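Local coordinates for protein DUF176 (Nitrosomonas europaea, PDB 2OMO) that is a putative antibiotic biosynthesis monooxygenase of the ABM family, probably an oxidoreductase, and forms a dimer of two identical chains, at residues A[52-57]-A[90-95]; A[45-50]-A[58-63]. All blocks are in the same frame, centred on the assembly; numbering follows the deposited sequence.

Interaction 1: residues A[52-57]-A[90-95]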
ATOM      1  N   ILE A  52       2.296 -14.410   4.707  1.00 15.84           N
ATOM      2  CA  ILE A  52       1.816 -14.711   3.342  1.00 17.01           C
ATOM      3  C   ILE A  52       1.158 -16.088   3.189  1.00 18.20           C
ATOM      4  O   ILE A  52       0.530 -16.364   2.163  1.00 18.00           O
ATOM      5  CB  ILE A  52       2.863 -14.467   2.233  1.00 16.57           C
ATOM      6  CG1 ILE A  52       4.081 -15.406   2.357  1.00 16.11           C
ATOM      7  CG2 ILE A  52       3.242 -12.966   2.238  1.00 15.78           C
ATOM      8  CD1 ILE A  52       5.007 -15.383   1.173  1.00 17.58           C
ATOM      9  N   ARG A  53       1.334 -16.916   4.215  1.00 18.72           N
ATOM     10  CA  ARG A  53       0.744 -18.238   4.305  1.00 20.22           C
ATOM     11  C   ARG A  53      -0.565 -18.226   5.095  1.00 20.12           C
ATOM     12  O   ARG A  53      -1.217 -19.271   5.243  1.00 21.64           O
ATOM     13  CB  ARG A  53       1.747 -19.161   4.986  1.00 20.01           C
ATOM     14  CG  ARG A  53       3.065 -19.277   4.230  1.00 22.56           C
ATOM     15  CD  ARG A  53       4.053 -20.170   4.967  1.00 28.54           C
ATOM     16  NE  ARG A  53       3.442 -21.453   5.288  1.00 30.50           N
ATOM     17  CZ  ARG A  53       3.428 -22.517   4.483  1.00 34.03           C
ATOM     18  NH1 ARG A  53       4.022 -22.487   3.292  1.00 36.65           N
ATOM     19  NH2 ARG A  53       2.822 -23.627   4.877  1.00 33.23           N
ATOM     20  N   GLU A  54      -0.956 -17.078   5.629  1.00 19.65           N
ATOM     21  CA  GLU A  54      -2.199 -16.997   6.403  1.00 19.04           C
ATOM     22  C   GLU A  54      -3.392 -17.078   5.454  1.00 18.72           C
ATOM     23  O   GLU A  54      -3.352 -16.526   4.335  1.00 17.14           O
ATOM     24  CB  GLU A  54      -2.304 -15.708   7.212  1.00 19.37           C
ATOM     25  CG  GLU A  54      -1.327 -15.550   8.360  1.00 19.90           C
ATOM     26  CD  GLU A  54      -1.351 -14.165   8.955  1.00 19.90           C
ATOM     27  OE1 GLU A  54      -2.372 -13.438   8.800  1.00 19.21           O
ATOM     28  OE2 GLU A  54      -0.343 -13.777   9.578  1.00 20.67           O
ATOM     29  N   PRO A  55      -4.476 -17.734   5.916  1.00 18.49           N
ATOM     30  CA  PRO A  55      -5.643 -17.829   5.036  1.00 18.57           C
ATOM     31  C   PRO A  55      -6.192 -16.409   4.669  1.00 16.55           C
ATOM     32  O   PRO A  55      -6.401 -15.536   5.541  1.00 15.45           O
ATOM     33  CB  PRO A  55      -6.667 -18.637   5.861  1.00 19.34           C
ATOM     34  CG  PRO A  55      -5.830 -19.345   6.954  1.00 20.25           C
ATOM     35  CD  PRO A  55      -4.726 -18.315   7.253  1.00 19.39           C
ATOM     36  N   GLY A  56      -6.384 -16.195   3.375  1.00 15.91           N
ATOM     37  CA  GLY A  56      -6.965 -14.927   2.931  1.00 14.98           C
ATOM     38  C   GLY A  56      -5.962 -13.791   2.812  1.00 13.51           C
ATOM     39  O   GLY A  56      -6.348 -12.679   2.426  1.00 11.96           O
ATOM     40  N   ASN A  57      -4.679 -14.027   3.128  1.00 13.02           N
ATOM     41  CA  ASN A  57      -3.657 -12.964   2.854  1.00 13.18           C
ATOM     42  C   ASN A  57      -3.514 -12.708   1.360  1.00 13.82           C
ATOM     43  O   ASN A  57      -3.409 -13.662   0.578  1.00 12.99           O
ATOM     44  CB  ASN A  57      -2.270 -13.306   3.389  1.00 13.95           C
ATOM     45  CG  ASN A  57      -1.338 -12.137   3.276  1.00 12.38           C
ATOM     46  OD1 ASN A  57      -0.470 -12.133   2.432  1.00 16.37           O
ATOM     47  ND2 ASN A  57      -1.558 -11.105   4.094  1.00 12.90           N
ATOM     48  N   THR A  90      -1.568 -14.653  15.748  1.00 17.65           N
ATOM     49  CA  THR A  90      -0.558 -15.624  15.349  1.00 16.70           C
ATOM     50  C   THR A  90       0.709 -15.475  16.201  1.00 17.06           C
ATOM     51  O   THR A  90       1.017 -14.359  16.697  1.00 15.39           O
ATOM     52  CB  THR A  90      -0.231 -15.523  13.831  1.00 15.92           C
ATOM     53  OG1 THR A  90       0.515 -14.329  13.578  1.00 15.26           O
ATOM     54  CG2 THR A  90      -1.510 -15.484  13.008  1.00 14.19           C
ATOM     55  N   ALA A  91       1.417 -16.600  16.394  1.00 18.18           N
ATOM     56  CA  ALA A  91       2.694 -16.586  17.128  1.00 18.59           C
ATOM     57  C   ALA A  91       3.732 -15.654  16.458  1.00 18.15           C
ATOM     58  O   ALA A  91       4.450 -14.921  17.142  1.00 17.27           O
ATOM     59  CB  ALA A  91       3.256 -17.978  17.264  1.00 19.22           C
ATOM     60  N   HIS A  92       3.785 -15.681  15.123  1.00 17.90           N
ATOM     61  CA  HIS A  92       4.788 -14.900  14.375  1.00 17.36           C
ATOM     62  C   HIS A  92       4.518 -13.415  14.510  1.00 17.20           C
ATOM     63  O   HIS A  92       5.464 -12.637  14.659  1.00 17.86           O
ATOM     64  CB  HIS A  92       4.935 -15.337  12.906  1.00 16.24           C
ATOM     65  CG  HIS A  92       3.684 -15.203  12.091  1.00 16.81           C
ATOM     66  ND1 HIS A  92       2.729 -16.200  11.998  1.00 15.02           N
ATOM     67  CD2 HIS A  92       3.273 -14.212  11.268  1.00 16.44           C
ATOM     68  CE1 HIS A  92       1.773 -15.812  11.170  1.00 17.49           C
ATOM     69  NE2 HIS A  92       2.073 -14.606  10.725  1.00 16.98           N
ATOM     70  N   TYR A  93       3.237 -13.016  14.522  1.00 16.69           N
ATOM     71  CA  TYR A  93       2.939 -11.622  14.861  1.00 17.20           C
ATOM     72  C   TYR A  93       3.430 -11.228  16.260  1.00 17.36           C
ATOM     73  O   TYR A  93       4.085 -10.206  16.447  1.00 17.14           O
ATOM     74  CB  TYR A  93       1.443 -11.289  14.722  1.00 17.28           C
ATOM     75  CG  TYR A  93       1.134  -9.923  15.324  1.00 17.95           C
ATOM     76  CD1 TYR A  93       1.588  -8.742  14.712  1.00 19.64           C
ATOM     77  CD2 TYR A  93       0.448  -9.817  16.538  1.00 19.20           C
ATOM     78  CE1 TYR A  93       1.321  -7.489  15.290  1.00 19.08           C
ATOM     79  CE2 TYR A  93       0.176  -8.588  17.117  1.00 20.01           C
ATOM     80  CZ  TYR A  93       0.615  -7.433  16.488  1.00 20.61           C
ATOM     81  OH  TYR A  93       0.336  -6.250  17.101  1.00 22.01           O
ATOM     82  N   LEU A  94       3.038 -12.024  17.246  1.00 17.32           N
ATOM     83  CA  LEU A  94       3.358 -11.763  18.644  1.00 18.63           C
ATOM     84  C   LEU A  94       4.862 -11.725  18.859  1.00 18.44           C
ATOM     85  O   LEU A  94       5.366 -10.853  19.581  1.00 19.07           O
ATOM     86  CB  LEU A  94       2.679 -12.810  19.556  1.00 18.23           C
ATOM     87  CG  LEU A  94       1.121 -12.763  19.498  1.00 20.81           C
ATOM     88  CD1 LEU A  94       0.499 -14.025  20.121  1.00 21.70           C
ATOM     89  CD2 LEU A  94       0.486 -11.483  20.087  1.00 24.23           C
ATOM     90  N   THR A  95       5.578 -12.654  18.224  1.00 18.43           N
ATOM     91  CA  THR A  95       7.040 -12.660  18.234  1.00 18.78           C
ATOM     92  C   THR A  95       7.636 -11.365  17.649  1.00 19.52           C
ATOM     93  O   THR A  95       8.507 -10.745  18.253  1.00 19.81           O
ATOM     94  CB  THR A  95       7.585 -13.902  17.487  1.00 19.80           C
ATOM     95  OG1 THR A  95       7.221 -15.087  18.218  1.00 18.35           O
ATOM     96  CG2 THR A  95       9.106 -13.837  17.346  1.00 19.30           C
TER
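With CG anti to its carbonyl carbon (chi1 -68°) and the rest of the chain extended, E54 sends its carboxylate straight out of the 52-57 loop toward the ring of H92, which comes from the opposite direction. H92 holds its CG between the backbone N and the carbonyl carbon (chi1 61°), a rotation that lays the imidazole back across the start of helix 91-100. The two groups meet in one hydrogen bond, from H92 NE2 to E54 OE2 at 2.8 Å. OE2 sits close to the ring plane and accepts through its anti lone pair, although the bond is bent and the carboxylate plane is turned 47° from the ring. T90 frames the pair: its methyl CG2 lies 4.0 Å from E54 OE2, while its OG1 stands over the centre of the imidazole, 3.1 Å above the plane. T90 is the N-cap residue of the helix, and the same hydroxyl accepts from Y93 N at 3.2 Å; it also bonds to H87 O. S51 OG pairs with H92 NE2 as well as with the carboxylate. E54 OE2 thus shares its bonding among H92 NE2, H87 ND1 and S51 OG, while OE1 is held by Y78 OH, which leaves the buried carboxylate satisfied at both oxygens and its rotation fixed.

Interaction 2: residues A[45-50]-A[58-63]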
ATOM      1  N   ARG A  45      11.203  -9.922   8.037  1.00 13.06           N
ATOM      2  CA  ARG A  45      11.270 -10.997   7.033  0.60 13.34           C
ATOM      3  C   ARG A  45      10.501 -12.221   7.543  1.00 13.14           C
ATOM      4  O   ARG A  45       9.719 -12.841   6.814  1.00 12.91           O
ATOM      5  CB  ARG A  45      12.743 -11.366   6.735  0.60 13.12           C
ATOM      6  CG  ARG A  45      12.924 -12.492   5.706  0.60 14.25           C
ATOM      7  CD  ARG A  45      14.407 -12.865   5.542  0.60 14.78           C
ATOM      8  NE  ARG A  45      14.615 -14.306   5.433  0.60 18.83           N
ATOM      9  CZ  ARG A  45      15.370 -15.032   6.263  0.60 21.45           C
ATOM     10  NH1 ARG A  45      15.502 -16.338   6.077  0.60 19.31           N
ATOM     11  NH2 ARG A  45      16.002 -14.457   7.282  0.60 23.88           N
HETATM   12  N   MSE A  46      10.755 -12.579   8.806  1.00 12.99           N
HETATM   13  CA  MSE A  46      10.147 -13.737   9.425  1.00 13.68           C
HETATM   14  C   MSE A  46       8.644 -13.577   9.502  1.00 13.90           C
HETATM   15  O   MSE A  46       7.889 -14.532   9.238  1.00 14.87           O
HETATM   16  CB  MSE A  46      10.718 -13.920  10.835  1.00 13.16           C
HETATM   17  CG  MSE A  46      12.221 -13.817  10.856  1.00 16.96           C
HETATM   18 SE   MSE A  46      13.034 -15.413  10.129  0.60 29.83          SE
HETATM   19  CE  MSE A  46      13.062 -15.037   8.232  1.00 25.86           C
ATOM     20  N   ASN A  47       8.205 -12.382   9.901  1.00 13.52           N
ATOM     21  CA  ASN A  47       6.771 -12.044   9.942  1.00 14.85           C
ATOM     22  C   ASN A  47       6.132 -12.201   8.536  1.00 14.74           C
ATOM     23  O   ASN A  47       5.125 -12.887   8.373  1.00 15.62           O
ATOM     24  CB  ASN A  47       6.643 -10.604  10.482  1.00 14.91           C
ATOM     25  CG  ASN A  47       5.183 -10.169  10.771  1.00 18.92           C
ATOM     26  OD1 ASN A  47       4.263 -10.933  10.610  1.00 15.65           O
ATOM     27  ND2 ASN A  47       5.004  -8.908  11.202  1.00 19.89           N
ATOM     28  N   HIS A  48       6.765 -11.606   7.522  1.00 15.21           N
ATOM     29  CA  HIS A  48       6.320 -11.684   6.123  1.00 15.31           C
ATOM     30  C   HIS A  48       6.178 -13.150   5.663  1.00 15.85           C
ATOM     31  O   HIS A  48       5.142 -13.520   5.118  1.00 16.76           O
ATOM     32  CB  HIS A  48       7.328 -10.998   5.202  1.00 14.27           C
ATOM     33  CG  HIS A  48       7.158 -11.348   3.746  1.00 14.82           C
ATOM     34  ND1 HIS A  48       6.221 -10.728   2.934  1.00 15.05           N
ATOM     35  CD2 HIS A  48       7.802 -12.249   2.964  1.00 15.19           C
ATOM     36  CE1 HIS A  48       6.312 -11.228   1.709  1.00 14.06           C
ATOM     37  NE2 HIS A  48       7.254 -12.161   1.704  1.00 17.77           N
ATOM     38  N   GLU A  49       7.220 -13.958   5.888  1.00 15.35           N
ATOM     39  CA  GLU A  49       7.280 -15.355   5.404  1.00 15.82           C
ATOM     40  C   GLU A  49       6.131 -16.179   5.938  1.00 15.68           C
ATOM     41  O   GLU A  49       5.605 -17.013   5.227  1.00 16.11           O
ATOM     42  CB  GLU A  49       8.628 -16.014   5.746  1.00 15.51           C
ATOM     43  CG  GLU A  49       9.788 -15.404   4.921  1.00 16.75           C
ATOM     44  CD  GLU A  49      11.162 -15.988   5.239  1.00 17.50           C
ATOM     45  OE1 GLU A  49      11.292 -16.811   6.168  1.00 22.59           O
ATOM     46  OE2 GLU A  49      12.124 -15.610   4.532  1.00 22.42           O
ATOM     47  N   GLN A  50       5.732 -15.936   7.182  1.00 15.21           N
ATOM     48  CA  GLN A  50       4.627 -16.656   7.777  1.00 15.09           C
ATOM     49  C   GLN A  50       3.289 -16.012   7.393  1.00 15.35           C
ATOM     50  O   GLN A  50       2.295 -16.692   7.237  1.00 15.76           O
ATOM     51  CB  GLN A  50       4.762 -16.709   9.301  1.00 15.88           C
ATOM     52  CG  GLN A  50       5.946 -17.558   9.797  1.00 16.35           C
ATOM     53  CD  GLN A  50       5.937 -18.955   9.202  1.00 25.13           C
ATOM     54  OE1 GLN A  50       4.914 -19.657   9.225  1.00 27.65           O
ATOM     55  NE2 GLN A  50       7.084 -19.372   8.655  1.00 27.03           N
HETATM   56  N   MSE A  58      -3.552 -11.434   0.968  1.00 11.59           N
HETATM   57  CA  MSE A  58      -3.405 -11.029  -0.417  1.00 12.88           C
HETATM   58  C   MSE A  58      -2.119 -10.255  -0.665  1.00 11.77           C
HETATM   59  O   MSE A  58      -1.559 -10.298  -1.771  1.00 11.78           O
HETATM   60  CB  MSE A  58      -4.587 -10.177  -0.823  1.00 11.89           C
HETATM   61  CG  MSE A  58      -5.814 -11.003  -0.720  1.00 13.73           C
HETATM   62 SE   MSE A  58      -7.335 -10.132  -1.463  0.60 19.80          SE
HETATM   63  CE  MSE A  58      -6.761 -10.013  -3.361  1.00 21.03           C
ATOM     64  N   ARG A  59      -1.640  -9.538   0.352  1.00 11.46           N
ATOM     65  CA  ARG A  59      -0.281  -8.993   0.292  1.00 10.04           C
ATOM     66  C   ARG A  59       0.216  -8.849   1.702  1.00 11.65           C
ATOM     67  O   ARG A  59      -0.570  -8.597   2.621  1.00 11.06           O
ATOM     68  CB  ARG A  59      -0.232  -7.545  -0.299  1.00  9.39           C
ATOM     69  CG  ARG A  59      -0.695  -7.306  -1.724  1.00  5.93           C
ATOM     70  CD  ARG A  59      -2.180  -7.056  -1.895  1.00  5.45           C
ATOM     71  NE  ARG A  59      -2.499  -6.575  -3.267  1.00  4.90           N
ATOM     72  CZ  ARG A  59      -2.613  -7.354  -4.329  1.00  9.08           C
ATOM     73  NH1 ARG A  59      -2.424  -8.668  -4.196  1.00 10.15           N
ATOM     74  NH2 ARG A  59      -2.898  -6.833  -5.520  1.00  6.93           N
ATOM     75  N   PHE A  60       1.536  -8.922   1.849  1.00 12.01           N
ATOM     76  CA  PHE A  60       2.175  -8.603   3.118  1.00 12.75           C
ATOM     77  C   PHE A  60       3.521  -8.008   2.716  1.00 12.65           C
ATOM     78  O   PHE A  60       4.591  -8.470   3.117  1.00 14.57           O
ATOM     79  CB  PHE A  60       2.306  -9.835   4.030  1.00 13.79           C
ATOM     80  CG  PHE A  60       2.306  -9.474   5.497  1.00 15.45           C
ATOM     81  CD1 PHE A  60       1.102  -9.392   6.223  1.00 15.47           C
ATOM     82  CD2 PHE A  60       3.521  -9.169   6.139  1.00 14.85           C
ATOM     83  CE1 PHE A  60       1.118  -9.000   7.580  1.00 23.39           C
ATOM     84  CE2 PHE A  60       3.561  -8.802   7.496  1.00 18.18           C
ATOM     85  CZ  PHE A  60       2.376  -8.700   8.226  1.00 17.38           C
ATOM     86  N   ASP A  61       3.445  -6.962   1.900  1.00 11.97           N
ATOM     87  CA  ASP A  61       4.654  -6.393   1.317  1.00 11.89           C
ATOM     88  C   ASP A  61       5.422  -5.645   2.395  1.00 12.40           C
ATOM     89  O   ASP A  61       4.843  -4.869   3.189  1.00 13.47           O
ATOM     90  CB  ASP A  61       4.314  -5.414   0.206  1.00 11.58           C
ATOM     91  CG  ASP A  61       3.600  -6.063  -0.984  1.00 11.34           C
ATOM     92  OD1 ASP A  61       3.689  -7.307  -1.123  1.00 13.43           O
ATOM     93  OD2 ASP A  61       2.977  -5.333  -1.833  1.00 12.39           O
ATOM     94  N   ILE A  62       6.727  -5.822   2.388  1.00 10.93           N
ATOM     95  CA  ILE A  62       7.588  -5.084   3.337  1.00 11.84           C
ATOM     96  C   ILE A  62       8.402  -4.089   2.521  1.00 11.71           C
ATOM     97  O   ILE A  62       9.215  -4.503   1.670  1.00 12.67           O
ATOM     98  CB  ILE A  62       8.554  -6.002   4.115  1.00 10.27           C
ATOM     99  CG1 ILE A  62       7.801  -7.171   4.792  1.00 10.02           C
ATOM    100  CG2 ILE A  62       9.357  -5.178   5.156  1.00 13.27           C
ATOM    101  CD1 ILE A  62       6.592  -6.738   5.608  1.00 15.55           C
ATOM    102  N   LEU A  63       8.242  -2.808   2.850  1.00 12.52           N
ATOM    103  CA  LEU A  63       8.812  -1.710   2.046  1.00 11.31           C
ATOM    104  C   LEU A  63       9.744  -0.849   2.863  1.00 12.48           C
ATOM    105  O   LEU A  63       9.489  -0.641   4.083  1.00 12.79           O
ATOM    106  CB  LEU A  63       7.717  -0.822   1.492  1.00 11.74           C
ATOM    107  CG  LEU A  63       6.503  -1.546   0.861  1.00 11.63           C
ATOM    108  CD1 LEU A  63       5.422  -0.488   0.468  1.00 14.84           C
ATOM    109  CD2 LEU A  63       6.897  -2.383  -0.352  1.00 14.69           C
TER
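Helix 37-51 packs here on strand 57-65, an outermost strand of the chain's antiparallel sheet; the short segments run nearly antiparallel, with their axes 8.5 Å apart. H48 makes the polar link. Its CG is anti to the backbone N (chi1 164°), which carries the imidazole across to the strand, where ND1 donates to F60 O at 2.8 Å. The carbonyl oxygen lies near the ring plane, whereas the donor is tilted 34° from the plane of the carbonyl. Apart from this bond the contact is packing, of F60 against N47 and H48 and of I62 against H48; F60 and I62 both direct their side chains at the helix. The phenyl ring of F60 reaches across the helix: CD2 rests 3.8 Å from H48 CA, and CZ comes to 3.8 Å from N47 OD1. The amide of N47 and the phenyl ring stand 56° apart, with the two side chains crossing at about a right angle. I62 adds an aliphatic contact, its CG1 lying 3.9 Å from H48 CB. The F60 ring also meets that of H87, which lies outside both segments. D61 points away from the helix and forms a salt bridge with R59 of the second subunit, while I62 and L63 pair with a strand of that chain, continuing the sheet across the interface. A helix laid on one face of an antiparallel sheet in this way is characteristic of the ferredoxin-like alpha+beta fold of ABM-family dimers.

How the interactions relate
The two contacts interlock along the chain, in the order 45-50, 52-57, 58-63 and 90-95. Interaction 2 closes the short connection from helix 37-51 to strand 57-65, and the loop it spans contains the first segment of interaction 1. Interaction 1 then closes a longer loop through strand 57-65, strand 71-78 and helix 81-87, bringing helix 91-100 back to that connection. Their centres are 9 Å apart and they touch directly: H92 packs against Q50 and N47, and I52 against F60. Together they tie the end of helix 37-51, strand 57-65 and the start of helix 91-100 into one cluster.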